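Local coordinates for protein succinate-semialdehyde dehydrogenase (NAD(P)(+)) (Marinobacter aquaeolei, PDB 3RH9) that probably oxidises succinate semialdehyde to succinate with NAD(P)+, as a member of the aldehyde dehydrogenase family, at residues A[62-67]-A[145-150]; A[129-134]-A[138-143]. All blocks are in the same frame, centred on the assembly; numbering follows the deposited sequence.

Both contacts use strand 140-147, at different levels. Interaction 2 takes the outer part of the strand, where it pairs with strand 130-131 as a beta hairpin; interaction 1 lies where the strand ends and the chain turns back into the body of the subunit. Their centres are about 21 Å apart, yet a weak, probable hydrogen bond between Tyr145 OH and His130 NE2, 3.3 Å long, joins them. In sequence the hairpin falls between the two segments of interaction 1. Both contacts also touch the second subunit, as suits the oligomerisation arm of aldehyde dehydrogenases, and both lie away from the predicted active-site residue Glu256.

Interaction 1 of 2, residues A[62-67]-A[145-150]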
# COMPACT_ATOMS: atom_id res chain seq x y z
N LEU A 62 18.72 -3.40 13.16
CA LEU A 62 18.35 -3.82 11.80
C LEU A 62 19.48 -4.58 11.16
O LEU A 62 20.56 -4.03 10.97
CB LEU A 62 18.03 -2.62 10.91
CG LEU A 62 17.55 -3.03 9.52
CD1 LEU A 62 16.18 -3.67 9.63
CD2 LEU A 62 17.51 -1.84 8.56
N ARG A 63 19.26 -5.83 10.82
CA ARG A 63 20.35 -6.57 10.22
C ARG A 63 20.01 -7.05 8.82
O ARG A 63 19.38 -8.11 8.64
CB ARG A 63 20.78 -7.71 11.12
CG ARG A 63 21.26 -7.23 12.44
CD ARG A 63 22.13 -8.26 13.00
NE ARG A 63 22.58 -7.94 14.34
CZ ARG A 63 23.11 -8.85 15.15
NH1 ARG A 63 23.23 -10.10 14.71
NH2 ARG A 63 23.50 -8.52 16.37
N LEU A 64 20.39 -6.25 7.83
CA LEU A 64 20.03 -6.53 6.46
C LEU A 64 20.90 -7.66 5.95
O LEU A 64 20.42 -8.73 5.57
CB LEU A 64 20.14 -5.27 5.60
CG LEU A 64 19.00 -4.27 5.86
CD1 LEU A 64 18.96 -3.11 4.87
CD2 LEU A 64 17.64 -5.01 5.90
N THR A 65 22.20 -7.42 6.01
CA THR A 65 23.18 -8.31 5.42
C THR A 65 23.42 -9.62 6.20
O THR A 65 23.73 -10.65 5.59
CB THR A 65 24.48 -7.55 5.19
OG1 THR A 65 25.44 -8.46 4.67
CG2 THR A 65 24.98 -6.96 6.47
N ASN A 66 23.27 -9.59 7.52
CA ASN A 66 23.34 -10.78 8.38
C ASN A 66 22.07 -10.96 9.23
O ASN A 66 22.11 -10.79 10.46
CB ASN A 66 24.55 -10.70 9.31
CG ASN A 66 24.67 -9.34 10.00
OD1 ASN A 66 23.98 -8.37 9.63
ND2 ASN A 66 25.54 -9.25 11.00
N PRO A 67 20.94 -11.30 8.58
CA PRO A 67 19.63 -11.32 9.23
C PRO A 67 19.55 -12.25 10.45
O PRO A 67 20.30 -13.22 10.55
CB PRO A 67 18.70 -11.81 8.12
CG PRO A 67 19.63 -12.50 7.15
CD PRO A 67 20.84 -11.66 7.15
N TYR A 145 12.02 -11.42 0.54
CA TYR A 145 11.23 -10.45 1.28
C TYR A 145 12.08 -9.86 2.41
O TYR A 145 12.20 -10.45 3.48
CB TYR A 145 9.94 -11.12 1.77
CG TYR A 145 9.16 -11.71 0.62
CD1 TYR A 145 8.39 -10.90 -0.20
CD2 TYR A 145 9.22 -13.06 0.32
CE1 TYR A 145 7.69 -11.42 -1.28
CE2 TYR A 145 8.53 -13.59 -0.76
CZ TYR A 145 7.77 -12.76 -1.56
OH TYR A 145 7.07 -13.28 -2.62
N ARG A 146 12.71 -8.72 2.15
CA ARG A 146 13.59 -8.05 3.12
C ARG A 146 12.77 -7.23 4.13
O ARG A 146 11.67 -6.75 3.82
CB ARG A 146 14.56 -7.07 2.44
CG ARG A 146 15.21 -7.54 1.16
CD ARG A 146 16.18 -8.64 1.42
NE ARG A 146 16.87 -9.04 0.21
CZ ARG A 146 17.64 -10.12 0.11
NH1 ARG A 146 17.81 -10.90 1.17
NH2 ARG A 146 18.24 -10.42 -1.03
N PRO A 147 13.32 -7.04 5.32
CA PRO A 147 12.69 -6.13 6.29
C PRO A 147 12.55 -4.74 5.69
O PRO A 147 13.53 -4.27 5.13
CB PRO A 147 13.72 -6.09 7.43
CG PRO A 147 14.47 -7.36 7.31
CD PRO A 147 14.49 -7.73 5.86
N VAL A 148 11.41 -4.07 5.82
CA VAL A 148 11.32 -2.70 5.29
C VAL A 148 12.33 -1.81 5.98
O VAL A 148 12.80 -0.84 5.41
CB VAL A 148 9.89 -2.04 5.35
CG1 VAL A 148 8.98 -2.59 4.28
CG2 VAL A 148 9.26 -2.13 6.77
N GLY A 149 12.66 -2.14 7.21
CA GLY A 149 13.56 -1.31 7.97
C GLY A 149 12.88 -1.02 9.26
O GLY A 149 11.94 -1.72 9.62
N VAL A 150 13.34 0.00 9.96
CA VAL A 150 12.75 0.38 11.25
C VAL A 150 11.34 0.98 11.07
O VAL A 150 11.14 1.95 10.32
CB VAL A 150 13.67 1.38 12.03
CG1 VAL A 150 12.98 1.87 13.27
CG2 VAL A 150 14.98 0.72 12.38
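Leu62 extends its CG anti to the backbone N (chi1 -176°), which carries both methyls across to Gly149, while Leu64, with CG anti to its carbonyl carbon (chi1 -74°), brings CD2 alongside Pro147. The two leucines thus cover Pro147 from neighbouring positions, and Leu62 reaches on to Gly149. At the Gly149 end, Leu62 CD1 lies 3.9 Å from the CA of Gly149, and Leu62 CD2 is 4.0 Å from that same CA, so the branched tip sits over bare backbone. Leu62 CD1 also meets the proline ring, at 4.1 Å from Pro147 CB. The next stretch of the ring is taken by Leu64, whose CD2 is 4.2 Å from Pro147 CD and about equally far from CG; the two side chains run antiparallel alongside each other. Gly149 has a positive phi of 128°, at which a side chain would press on the carbonyl O of Val148; this backbone shape, rather than the leucine, accounts for the glycine. No hydrogen bond crosses the contact; it is apolar packing that buries 201 Å² in all.

Around it, Pro177 also touches Leu62, Cys176 touches Pro147, and Arg436 of the second subunit packs on Leu64 and hydrogen-bonds to Pro147 O. The contact therefore joins the loop linking helix 48-61 to helix 70-86 with the end of strand 140-147, just before strand 151-154 enters the mixed six-stranded sheet; strand 140-147 itself pairs antiparallel with strand 475-482, to which Arg146 is backbone-bonded at Glu476.

Interaction 2 of 2, residues A[129-134]-A[138-143]; sequences SHTIPE and DCTWTV
His130 and Val143 form an antiparallel hydrogen-bonded pair: His130 N donates to Val143 O at 3.0 Å, and the nearly straight return bond from Val143 N to His130 O is 2.9 Å (175° at the hydrogen). Thr131 and Thr142 follow as a non-hydrogen-bonded pair, with their side chains on the other face of the sheet. Each has its hydroxyl anti to its own carbonyl carbon, and Thr131 OG1 meets Thr142 OG1 at 3.0 Å in a hydrogen bond between the strands. The Thr131 methyl CG2 touches Thr140 CG2 at 3.7 Å, the two side chains lying at a slant to each other. Ile132 N then bonds to Trp141 O at 3.1 Å, and Ile132 CD1 packs at 3.5 Å from Trp141 CB. The imidazole of His130 runs alongside Val143, NE2 3.7 Å from Val143 CB.

Further out, as the strands part, a water donates to Ile132 O and Glu134 O and accepts from Trp141 N at 2.8 Å. Trp141 NE1 is bonded to Pro136 O in the turn, tying the indole to it. Glu451 of the second subunit packs on Ile132. The hairpin supplies two of the three strands of an antiparallel sheet, 140-147 lying in the middle between 130-131 and the C-terminal strand 475-482.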
# COMPACT_ATOMS: atom_id res chain seq x y z
N SER A 129 12.32 -16.64 1.03
CA SER A 129 12.55 -16.32 -0.38
C SER A 129 12.17 -17.53 -1.26
O SER A 129 12.16 -18.68 -0.81
CB SER A 129 14.00 -15.91 -0.61
OG SER A 129 14.87 -17.01 -0.44
N HIS A 130 11.85 -17.27 -2.51
CA HIS A 130 11.49 -18.36 -3.41
C HIS A 130 11.95 -18.11 -4.85
O HIS A 130 11.97 -16.97 -5.34
CB HIS A 130 9.99 -18.61 -3.35
CG HIS A 130 9.16 -17.54 -4.00
ND1 HIS A 130 8.55 -17.70 -5.22
CD2 HIS A 130 8.82 -16.29 -3.58
CE1 HIS A 130 7.88 -16.61 -5.54
NE2 HIS A 130 8.03 -15.73 -4.55
N THR A 131 12.32 -19.19 -5.52
CA THR A 131 12.76 -19.09 -6.89
C THR A 131 11.64 -19.49 -7.81
O THR A 131 11.06 -20.56 -7.66
CB THR A 131 13.96 -20.00 -7.12
OG1 THR A 131 14.99 -19.65 -6.19
CG2 THR A 131 14.48 -19.81 -8.52
N ILE A 132 11.32 -18.64 -8.76
CA ILE A 132 10.22 -18.94 -9.66
C ILE A 132 10.67 -19.99 -10.68
O ILE A 132 11.86 -20.16 -10.93
CB ILE A 132 9.71 -17.65 -10.34
CG1 ILE A 132 10.79 -17.08 -11.28
CG2 ILE A 132 9.29 -16.64 -9.28
CD1 ILE A 132 10.37 -15.81 -11.97
N PRO A 133 9.70 -20.73 -11.25
CA PRO A 133 10.00 -21.83 -12.19
C PRO A 133 10.39 -21.32 -13.58
O PRO A 133 11.14 -22.00 -14.28
CB PRO A 133 8.67 -22.60 -12.26
CG PRO A 133 7.79 -22.02 -11.16
CD PRO A 133 8.26 -20.62 -10.98
N GLU A 134 9.90 -20.15 -13.96
CA GLU A 134 10.26 -19.54 -15.25
C GLU A 134 11.72 -19.06 -15.26
O GLU A 134 12.26 -18.63 -14.23
CB GLU A 134 9.31 -18.38 -15.59
CG GLU A 134 7.81 -18.73 -15.66
CD GLU A 134 7.03 -18.47 -14.35
OE1 GLU A 134 7.62 -18.02 -13.34
OE2 GLU A 134 5.80 -18.72 -14.32
N ASP A 138 17.52 -15.91 -19.75
CA ASP A 138 18.71 -16.69 -19.40
C ASP A 138 19.12 -16.64 -17.93
O ASP A 138 20.22 -17.05 -17.59
CB ASP A 138 19.89 -16.26 -20.27
CG ASP A 138 19.94 -16.99 -21.63
OD1 ASP A 138 18.87 -17.24 -22.23
OD2 ASP A 138 21.07 -17.30 -22.09
N CYS A 139 18.22 -16.16 -17.07
CA CYS A 139 18.49 -16.00 -15.64
C CYS A 139 17.65 -16.89 -14.75
O CYS A 139 16.56 -17.33 -15.14
CB CYS A 139 18.27 -14.56 -15.22
SG CYS A 139 19.29 -13.41 -16.12
N THR A 140 18.15 -17.16 -13.55
CA THR A 140 17.39 -17.83 -12.50
C THR A 140 16.87 -16.74 -11.59
O THR A 140 17.66 -15.93 -11.11
CB THR A 140 18.28 -18.77 -11.67
OG1 THR A 140 18.69 -19.88 -12.48
CG2 THR A 140 17.54 -19.31 -10.47
N TRP A 141 15.56 -16.71 -11.34
CA TRP A 141 14.97 -15.55 -10.65
C TRP A 141 14.54 -15.83 -9.22
O TRP A 141 13.68 -16.67 -8.97
CB TRP A 141 13.78 -15.00 -11.43
CG TRP A 141 14.12 -14.49 -12.77
CD1 TRP A 141 14.52 -15.22 -13.84
CD2 TRP A 141 14.08 -13.13 -13.20
NE1 TRP A 141 14.74 -14.40 -14.92
CE2 TRP A 141 14.47 -13.11 -14.55
CE3 TRP A 141 13.75 -11.93 -12.58
CZ2 TRP A 141 14.54 -11.93 -15.29
CZ3 TRP A 141 13.82 -10.77 -13.31
CH2 TRP A 141 14.22 -10.78 -14.64
N THR A 142 15.11 -15.10 -8.28
CA THR A 142 14.73 -15.32 -6.90
C THR A 142 14.06 -14.09 -6.31
O THR A 142 14.50 -12.96 -6.52
CB THR A 142 15.92 -15.77 -6.05
OG1 THR A 142 16.44 -17.00 -6.58
CG2 THR A 142 15.48 -16.02 -4.62
N VAL A 143 13.00 -14.32 -5.56
CA VAL A 143 12.28 -13.26 -4.89
C VAL A 143 12.49 -13.32 -3.38
O VAL A 143 12.18 -14.32 -2.74
CB VAL A 143 10.77 -13.32 -5.23
CG1 VAL A 143 10.00 -12.36 -4.35
CG2 VAL A 143 10.55 -13.01 -6.69
O HOH W 1 14.05 -18.96 -11.98